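Local coordinates for protein geranyltranstransferase (Campylobacter jejuni, PDB 3NPK) that probably catalyses the condensation of geranyl diphosphate with isopentenyl diphosphate to farnesyl diphosphate in isoprenoid biosynthesis, at residues N28-L33 and P95-S100; Y75-D80 and D89-I94; G204-L209 and E261-K266. All coordinates share one frame; numbering follows the deposited sequence.

Overall arrangement
The three contacts belong to the all-helical fold of the polyprenyl synthetase family. Contacts 1 and 2 are neighbours, their centres about 9 Å apart, and contact 2 is nested inside the loop that contact 1 closes. The small hairpin of strands 90-91 and 94-95 joins them: it lies between helices 59-80 and 27-37 and leads into helix 97-100. Ile94 of contact 2 packs on Leu33 of contact 1, and Ile78 on Leu97. Contact 3 comes later in the chain and lies across its centre, about 28 Å from contact 2 between centres. Pyrophosphate is held at contact 2, with contact 1 packed beside it; contact 3 is a surface salt bridge between adjacent helices 194-220 and 246-265, far from that site.

Contact 1 of 3, residues N28-L33 and P95-S100; sequences NEALAL and PTLHKS
Thr96 O accepts two backbone N-H groups, Lys99 N at 3.0 Å and Ser100 N at 3.0 Å, and so sets the first turn of the short helix 97-100, from which Leu97 reaches across to Ala30 and Leu33. Thr96 holds the N-cap position, but its hydroxyl makes no capping bond; OG1 pairs instead with Ala88 O, tying the start of the helix back to the preceding loop.

The contact itself is apolar. Leu33 has its CG anti to the backbone N (chi1 -165°), which swings its fork off helix 27-37 and brings CD2 to 3.5 Å from Leu97 CD2. The two leucines arrive from opposing sides and run past one another, so methyl lies against methyl while the CB of Leu33 also comes near the same Leu97 methyl. The Leu97 fork also rests on the main chain of the helix, with Leu97 CD1 and CD2 each 3.8 Å from Ala30 O. A small residue suits position 30, because the methyl of Ala30 lets Leu97 approach the main chain, yet still touches Thr105 and Val109 of helix 103-122. Val109 also meets Leu97.

With leucine and alanine as the only partners across the two segments, the contact rests on dispersion and on the exclusion of water. Between these segments the fit of the methyls holds the helices together, while the bonds of Thr96 to Ala88 and Asp89 fix where helix 97-100 starts.

Contact 2 of 3, residues Y75-D80 and D89-I94; sequences YSLIHD and DFRRGI. With PPV (pyrophosphate), chain C.
Leu77, on the last turns of helix 59-80, faces a tight hairpin, its CA 8.3 Å from Arg91 CA, whose strands 90-91 and 94-95 are joined by a type I' turn from Arg91 to Ile94, closed by Arg91 N to Ile94 O and Ile94 N to Arg91 O. Gly93 suits its corner because a CB there would be jammed against the preceding carbonyl O. The change of backbone at Arg92, to positive phi, lets the side chains of both Arg91 and Arg92 start toward the helix.

Leu77 fits into the corner between them, one methyl to each: CD2 is 3.6 Å from Arg91 NH2, and CD1 is 3.6 Å from Arg92 NH2. Each methyl sits over a guanidinium face, displaced from its centre, so the N-H groups in the plane keep their polar partners. Both arginine chains cross the leucine at about a right angle. The Arg91 chain bends at chi2 and chi3, which folds its guanidinium back over Leu77; NH1 there forms a salt bridge with Asp81.

Arg92 runs extended from CG to NE and meets the pyrophosphate edge-on, with P2 in the guanidinium plane. Its grip is bidentate: Arg92 NE gives a nearly straight bond to O12 (2.9 Å, 175°), and Arg92 NH2 one to O22 (2.7 Å, 163°). The third nitrogen, NH1, is held by Met34 O and Thr74 OG1, which fixes the rotation of the group.

Lys40 N and Arg43 NH1 also bond the anion, and Gly39, His73 and Tyr282 line the same pocket. Such a basic pocket beside the DDxxxxD first aspartate-rich motif (Asp80, Asp81, Asp86) is characteristic of trans-prenyl diphosphate synthases, consistent with the isopentenyl diphosphate site of relatives.

Contact 3 of 3, residues G204-L209 and E261-K266; sequences GLKLGL and EQDLEK
Lys206 and Asp263 meet at about a right angle across two roughly antiparallel helices, 194-220 and 246-265, of the all-helical prenyl synthase fold. The backbones stand well apart here, with Lys206 CA and Asp263 CA 10.1 Å from each other, so a long side chain has to cover most of the distance. Lysine suits the place for that reason, and a short aspartate is enough to meet it.

Lys206 leaves its helix with CG anti to the backbone N (chi1 -166°), directing the chain toward helix 246-265. It is straight as far as CD and then bends at chi3 (-72°), which turns CE and NZ off the line of the chain and brings NZ to one branch of the carboxylate: Asp263 OD2 lies 3.4 Å from Lys206 NZ, whereas Asp263 OD1 is 4.9 Å from Lys206 NZ. The pair counts as a salt bridge, but its hydrogen bond is long and weak.

The stronger partner of the ammonium is Glu259, one turn earlier on helix 246-265. Two carboxylates one turn apart on the same helix thus flank one ammonium, which probably steadies its charge. The aliphatic part of Lys206 also works: it packs on Leu256 and Cys260, so its methylenes cover apolar neighbours while the ammonium reaches past them to the two carboxylates.

On the buried side Leu207 reaches Cys260 and Leu264 reaches Leu203, and both leucines also pack on Ile279 of helix 269-282; Leu207 CD2 and Leu264 CD1 remain 6.1 Å apart. Closest behind the ammonium on the lysine is its last methylene, Lys206 CE, 4.1 Å from Asp263 OD2.

Contact 1 of 3, residues N28-L33 and P95-S100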
# COMPACT_ATOMS: atom_id res chain seq x y z
N ASN A 28 -10.27 -10.30 11.02
CA ASN A 28 -9.07 -10.26 11.86
C ASN A 28 -8.26 -11.55 11.83
O ASN A 28 -7.04 -11.52 11.77
CB ASN A 28 -9.41 -9.89 13.31
CG ASN A 28 -9.83 -8.45 13.45
OD1 ASN A 28 -9.45 -7.59 12.66
ND2 ASN A 28 -10.65 -8.17 14.47
N GLU A 29 -8.95 -12.68 11.91
CA GLU A 29 -8.28 -13.96 11.83
C GLU A 29 -7.58 -14.12 10.48
O GLU A 29 -6.44 -14.62 10.41
CB GLU A 29 -9.29 -15.10 12.06
CG GLU A 29 -9.68 -15.25 13.52
CD GLU A 29 -10.81 -14.32 13.97
OE1 GLU A 29 -11.30 -13.51 13.16
OE2 GLU A 29 -11.22 -14.42 15.16
N ALA A 30 -8.23 -13.67 9.41
CA ALA A 30 -7.64 -13.77 8.07
C ALA A 30 -6.40 -12.87 7.94
O ALA A 30 -5.42 -13.24 7.30
CB ALA A 30 -8.67 -13.40 7.03
N LEU A 31 -6.46 -11.68 8.55
CA LEU A 31 -5.30 -10.78 8.59
C LEU A 31 -4.11 -11.43 9.27
O LEU A 31 -2.96 -11.28 8.83
CB LEU A 31 -5.66 -9.48 9.34
CG LEU A 31 -6.43 -8.37 8.61
CD1 LEU A 31 -7.02 -7.35 9.59
CD2 LEU A 31 -5.53 -7.66 7.58
N ALA A 32 -4.37 -12.13 10.37
CA ALA A 32 -3.30 -12.70 11.18
C ALA A 32 -2.74 -14.00 10.61
O ALA A 32 -1.59 -14.34 10.84
CB ALA A 32 -3.80 -12.95 12.61
N LEU A 33 -3.57 -14.73 9.87
CA LEU A 33 -3.27 -16.12 9.56
C LEU A 33 -1.90 -16.33 8.92
O LEU A 33 -1.11 -17.14 9.38
CB LEU A 33 -4.37 -16.68 8.65
CG LEU A 33 -4.43 -18.19 8.49
CD1 LEU A 33 -4.74 -18.84 9.84
CD2 LEU A 33 -5.47 -18.58 7.45
N PRO A 95 -3.33 -23.91 4.24
CA PRO A 95 -4.00 -23.49 3.00
C PRO A 95 -3.88 -21.99 2.79
O PRO A 95 -3.79 -21.22 3.73
CB PRO A 95 -5.47 -23.87 3.26
CG PRO A 95 -5.39 -25.00 4.23
CD PRO A 95 -4.22 -24.65 5.14
N THR A 96 -3.85 -21.59 1.53
CA THR A 96 -3.85 -20.17 1.21
C THR A 96 -5.17 -19.50 1.60
O THR A 96 -6.19 -20.18 1.79
CB THR A 96 -3.58 -19.98 -0.28
OG1 THR A 96 -4.35 -20.94 -1.00
CG2 THR A 96 -2.10 -20.20 -0.56
N LEU A 97 -5.15 -18.17 1.75
CA LEU A 97 -6.35 -17.46 2.21
C LEU A 97 -7.54 -17.63 1.29
O LEU A 97 -8.68 -17.63 1.74
CB LEU A 97 -6.09 -15.97 2.40
CG LEU A 97 -5.25 -15.57 3.61
CD1 LEU A 97 -5.12 -14.05 3.65
CD2 LEU A 97 -5.82 -16.14 4.90
N HIS A 98 -7.30 -17.75 -0.01
CA HIS A 98 -8.44 -17.85 -0.90
C HIS A 98 -9.07 -19.25 -0.83
O HIS A 98 -10.21 -19.42 -1.23
CB HIS A 98 -8.08 -17.47 -2.34
CG HIS A 98 -7.01 -18.31 -2.94
ND1 HIS A 98 -5.67 -18.05 -2.76
CD2 HIS A 98 -7.08 -19.44 -3.69
CE1 HIS A 98 -4.96 -18.97 -3.40
NE2 HIS A 98 -5.79 -19.82 -3.97
N LYS A 99 -8.32 -20.22 -0.31
CA LYS A 99 -8.89 -21.56 -0.08
C LYS A 99 -9.59 -21.64 1.28
O LYS A 99 -10.67 -22.23 1.38
CB LYS A 99 -7.78 -22.61 -0.15
CG LYS A 99 -7.02 -22.64 -1.48
CD LYS A 99 -7.89 -23.07 -2.63
CE LYS A 99 -8.42 -24.48 -2.39
NZ LYS A 99 -9.14 -25.03 -3.58
N SER A 100 -8.99 -21.08 2.32
CA SER A 100 -9.60 -21.12 3.65
C SER A 100 -10.81 -20.21 3.76
O SER A 100 -11.77 -20.54 4.47
CB SER A 100 -8.59 -20.72 4.73
OG SER A 100 -7.69 -21.78 4.96

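Contact 2 of 3, residues Y75-D80 and D89-I94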
# COMPACT_ATOMS: atom_id res chain seq x y z
N TYR A 75 1.88 -9.54 2.29
CA TYR A 75 0.82 -9.15 1.34
C TYR A 75 1.18 -9.66 -0.07
O TYR A 75 0.33 -10.18 -0.80
CB TYR A 75 0.53 -7.63 1.36
CG TYR A 75 0.83 -6.89 0.06
CD1 TYR A 75 0.03 -7.06 -1.07
CD2 TYR A 75 1.89 -6.00 -0.02
CE1 TYR A 75 0.31 -6.41 -2.25
CE2 TYR A 75 2.17 -5.31 -1.20
CZ TYR A 75 1.38 -5.53 -2.31
OH TYR A 75 1.64 -4.89 -3.50
N SER A 76 2.46 -9.56 -0.43
CA SER A 76 2.86 -9.94 -1.78
C SER A 76 2.67 -11.43 -2.00
O SER A 76 2.28 -11.85 -3.09
CB SER A 76 4.31 -9.50 -2.06
OG SER A 76 5.27 -10.37 -1.49
N LEU A 77 2.92 -12.23 -0.97
CA LEU A 77 2.73 -13.67 -1.08
C LEU A 77 1.26 -14.02 -1.27
O LEU A 77 0.92 -14.88 -2.07
CB LEU A 77 3.27 -14.40 0.15
CG LEU A 77 4.75 -14.20 0.45
CD1 LEU A 77 5.17 -15.05 1.63
CD2 LEU A 77 5.64 -14.48 -0.77
N ILE A 78 0.40 -13.35 -0.50
CA ILE A 78 -1.04 -13.60 -0.57
C ILE A 78 -1.56 -13.27 -1.97
O ILE A 78 -2.30 -14.06 -2.58
CB ILE A 78 -1.79 -12.79 0.51
CG1 ILE A 78 -1.45 -13.31 1.91
CG2 ILE A 78 -3.31 -12.82 0.27
CD1 ILE A 78 -1.85 -12.36 3.06
N HIS A 79 -1.16 -12.11 -2.51
CA HIS A 79 -1.59 -11.79 -3.88
C HIS A 79 -0.98 -12.71 -4.92
O HIS A 79 -1.67 -13.15 -5.85
CB HIS A 79 -1.37 -10.31 -4.22
CG HIS A 79 -2.40 -9.41 -3.61
ND1 HIS A 79 -2.51 -8.07 -3.94
CD2 HIS A 79 -3.38 -9.65 -2.71
CE1 HIS A 79 -3.51 -7.53 -3.26
NE2 HIS A 79 -4.05 -8.47 -2.50
N ASP A 80 0.31 -13.03 -4.78
CA ASP A 80 0.97 -13.89 -5.77
C ASP A 80 0.35 -15.29 -5.80
O ASP A 80 0.33 -15.94 -6.85
CB ASP A 80 2.45 -14.01 -5.47
CG ASP A 80 3.21 -12.71 -5.68
OD1 ASP A 80 2.61 -11.68 -6.10
OD2 ASP A 80 4.42 -12.71 -5.41
N ASP A 89 -2.37 -23.60 -3.58
CA ASP A 89 -3.31 -24.11 -2.59
C ASP A 89 -2.77 -24.03 -1.17
O ASP A 89 -3.55 -24.11 -0.21
CB ASP A 89 -3.66 -25.57 -2.90
CG ASP A 89 -4.56 -25.73 -4.11
OD1 ASP A 89 -5.14 -24.74 -4.58
OD2 ASP A 89 -4.69 -26.87 -4.59
N PHE A 90 -1.45 -23.92 -1.03
CA PHE A 90 -0.81 -23.87 0.28
C PHE A 90 0.34 -22.87 0.31
O PHE A 90 0.99 -22.63 -0.71
CB PHE A 90 -0.24 -25.24 0.66
CG PHE A 90 -1.28 -26.31 0.75
CD1 PHE A 90 -1.96 -26.54 1.93
CD2 PHE A 90 -1.59 -27.09 -0.36
CE1 PHE A 90 -2.92 -27.52 2.02
CE2 PHE A 90 -2.55 -28.07 -0.28
CZ PHE A 90 -3.22 -28.29 0.91
N ARG A 91 0.58 -22.30 1.49
CA ARG A 91 1.69 -21.38 1.72
C ARG A 91 2.03 -21.44 3.21
O ARG A 91 1.14 -21.45 4.05
CB ARG A 91 1.29 -19.95 1.32
CG ARG A 91 2.22 -18.83 1.82
CD ARG A 91 3.52 -18.78 1.06
NE ARG A 91 3.32 -18.30 -0.30
CZ ARG A 91 4.31 -18.00 -1.13
NH1 ARG A 91 4.02 -17.59 -2.36
NH2 ARG A 91 5.58 -18.11 -0.74
N ARG A 92 3.32 -21.50 3.53
CA ARG A 92 3.77 -21.53 4.93
C ARG A 92 3.09 -22.65 5.74
O ARG A 92 2.84 -22.52 6.94
CB ARG A 92 3.58 -20.16 5.59
CG ARG A 92 4.55 -19.12 5.06
CD ARG A 92 4.18 -17.71 5.51
NE ARG A 92 5.23 -16.75 5.17
CZ ARG A 92 5.14 -15.44 5.38
NH1 ARG A 92 4.05 -14.93 5.95
NH2 ARG A 92 6.13 -14.64 5.03
N GLY A 93 2.80 -23.76 5.06
CA GLY A 93 2.33 -24.94 5.75
C GLY A 93 0.83 -25.02 5.98
O GLY A 93 0.33 -26.00 6.53
N ILE A 94 0.10 -24.00 5.55
CA ILE A 94 -1.36 -23.98 5.69
C ILE A 94 -2.01 -23.68 4.35
O ILE A 94 -1.33 -23.24 3.42
CB ILE A 94 -1.79 -22.92 6.73
CG1 ILE A 94 -1.26 -21.53 6.36
CG2 ILE A 94 -1.32 -23.31 8.12
CD1 ILE A 94 -1.99 -20.41 7.09
O11 PPV C . 9.79 -16.25 -0.21
P1 PPV C . 10.51 -16.56 1.24
O21 PPV C . 11.62 -17.77 1.12
O31 PPV C . 11.21 -15.36 1.73
OPP PPV C . 9.31 -17.10 2.21
P2 PPV C . 9.05 -16.80 3.80
O12 PPV C . 7.72 -17.74 4.11
O22 PPV C . 8.59 -15.26 4.04
O32 PPV C . 10.19 -17.22 4.64

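Contact 3 of 3, residues G204-L209 and E261-K266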
# COMPACT_ATOMS: atom_id res chain seq x y z
N GLY A 204 22.75 -6.02 -1.00
CA GLY A 204 21.43 -6.65 -1.01
C GLY A 204 20.98 -7.08 -2.40
O GLY A 204 20.42 -8.16 -2.57
N LEU A 205 21.23 -6.23 -3.41
CA LEU A 205 20.84 -6.58 -4.78
C LEU A 205 21.57 -7.83 -5.23
O LEU A 205 20.99 -8.71 -5.89
CB LEU A 205 21.19 -5.45 -5.74
CG LEU A 205 20.43 -4.14 -5.58
CD1 LEU A 205 20.97 -3.15 -6.61
CD2 LEU A 205 18.90 -4.33 -5.71
N LYS A 206 22.85 -7.92 -4.88
CA LYS A 206 23.65 -9.08 -5.26
C LYS A 206 23.15 -10.35 -4.57
O LYS A 206 23.04 -11.40 -5.19
CB LYS A 206 25.13 -8.84 -4.96
CG LYS A 206 26.05 -9.84 -5.63
CD LYS A 206 27.50 -9.45 -5.48
CE LYS A 206 27.83 -8.25 -6.34
NZ LYS A 206 29.27 -7.91 -6.23
N LEU A 207 22.83 -10.24 -3.29
CA LEU A 207 22.32 -11.39 -2.56
C LEU A 207 21.03 -11.89 -3.19
O LEU A 207 20.83 -13.09 -3.36
CB LEU A 207 22.06 -11.02 -1.10
CG LEU A 207 23.31 -10.76 -0.28
CD1 LEU A 207 22.91 -10.43 1.14
CD2 LEU A 207 24.23 -11.97 -0.33
N GLY A 208 20.15 -10.95 -3.54
CA GLY A 208 18.89 -11.31 -4.17
C GLY A 208 19.10 -12.11 -5.44
O GLY A 208 18.43 -13.13 -5.67
N LEU A 209 20.02 -11.65 -6.28
CA LEU A 209 20.35 -12.33 -7.53
C LEU A 209 20.95 -13.71 -7.27
O LEU A 209 20.58 -14.69 -7.91
CB LEU A 209 21.34 -11.48 -8.32
CG LEU A 209 21.95 -12.04 -9.60
CD1 LEU A 209 20.86 -12.33 -10.60
CD2 LEU A 209 22.94 -11.02 -10.14
N GLU A 261 31.66 -11.96 -0.62
CA GLU A 261 32.62 -12.18 0.45
C GLU A 261 33.52 -10.95 0.64
O GLU A 261 33.80 -10.52 1.76
CB GLU A 261 33.46 -13.43 0.15
CG GLU A 261 34.62 -13.70 1.09
CD GLU A 261 35.37 -14.99 0.73
OE1 GLU A 261 34.73 -16.05 0.62
OE2 GLU A 261 36.61 -14.94 0.55
N GLN A 262 33.95 -10.37 -0.48
CA GLN A 262 34.77 -9.16 -0.43
C GLN A 262 33.98 -7.97 0.10
O GLN A 262 34.49 -7.17 0.91
CB GLN A 262 35.33 -8.85 -1.82
CG GLN A 262 36.19 -9.97 -2.37
CD GLN A 262 36.63 -9.72 -3.79
OE1 GLN A 262 37.02 -8.60 -4.15
NE2 GLN A 262 36.58 -10.76 -4.61
N ASP A 263 32.72 -7.86 -0.33
CA ASP A 263 31.85 -6.78 0.12
C ASP A 263 31.56 -6.89 1.61
O ASP A 263 31.48 -5.88 2.32
CB ASP A 263 30.54 -6.78 -0.68
CG ASP A 263 30.75 -6.57 -2.17
OD1 ASP A 263 31.76 -5.93 -2.55
OD2 ASP A 263 29.90 -7.03 -2.96
N LEU A 264 31.41 -8.11 2.11
CA LEU A 264 31.14 -8.32 3.53
C LEU A 264 32.35 -7.91 4.38
O LEU A 264 32.17 -7.40 5.49
CB LEU A 264 30.74 -9.77 3.80
CG LEU A 264 29.32 -10.15 3.35
CD1 LEU A 264 29.16 -11.66 3.28
CD2 LEU A 264 28.28 -9.54 4.29
N GLU A 265 33.56 -8.13 3.86
CA GLU A 265 34.78 -7.74 4.57
C GLU A 265 34.84 -6.24 4.80
O GLU A 265 35.55 -5.79 5.69
CB GLU A 265 36.06 -8.19 3.85
CG GLU A 265 36.29 -9.69 3.97
CD GLU A 265 37.77 -10.09 4.02
OE1 GLU A 265 38.64 -9.31 3.58
OE2 GLU A 265 38.05 -11.20 4.53
N LYS A 266 34.10 -5.47 4.01
CA LYS A 266 34.06 -4.02 4.16
C LYS A 266 33.03 -3.51 5.17
O LYS A 266 32.93 -2.31 5.42
CB LYS A 266 33.79 -3.36 2.80
CG LYS A 266 34.92 -3.52 1.81
CD LYS A 266 36.14 -2.77 2.28
CE LYS A 266 37.20 -2.69 1.20
NZ LYS A 266 38.43 -2.12 1.78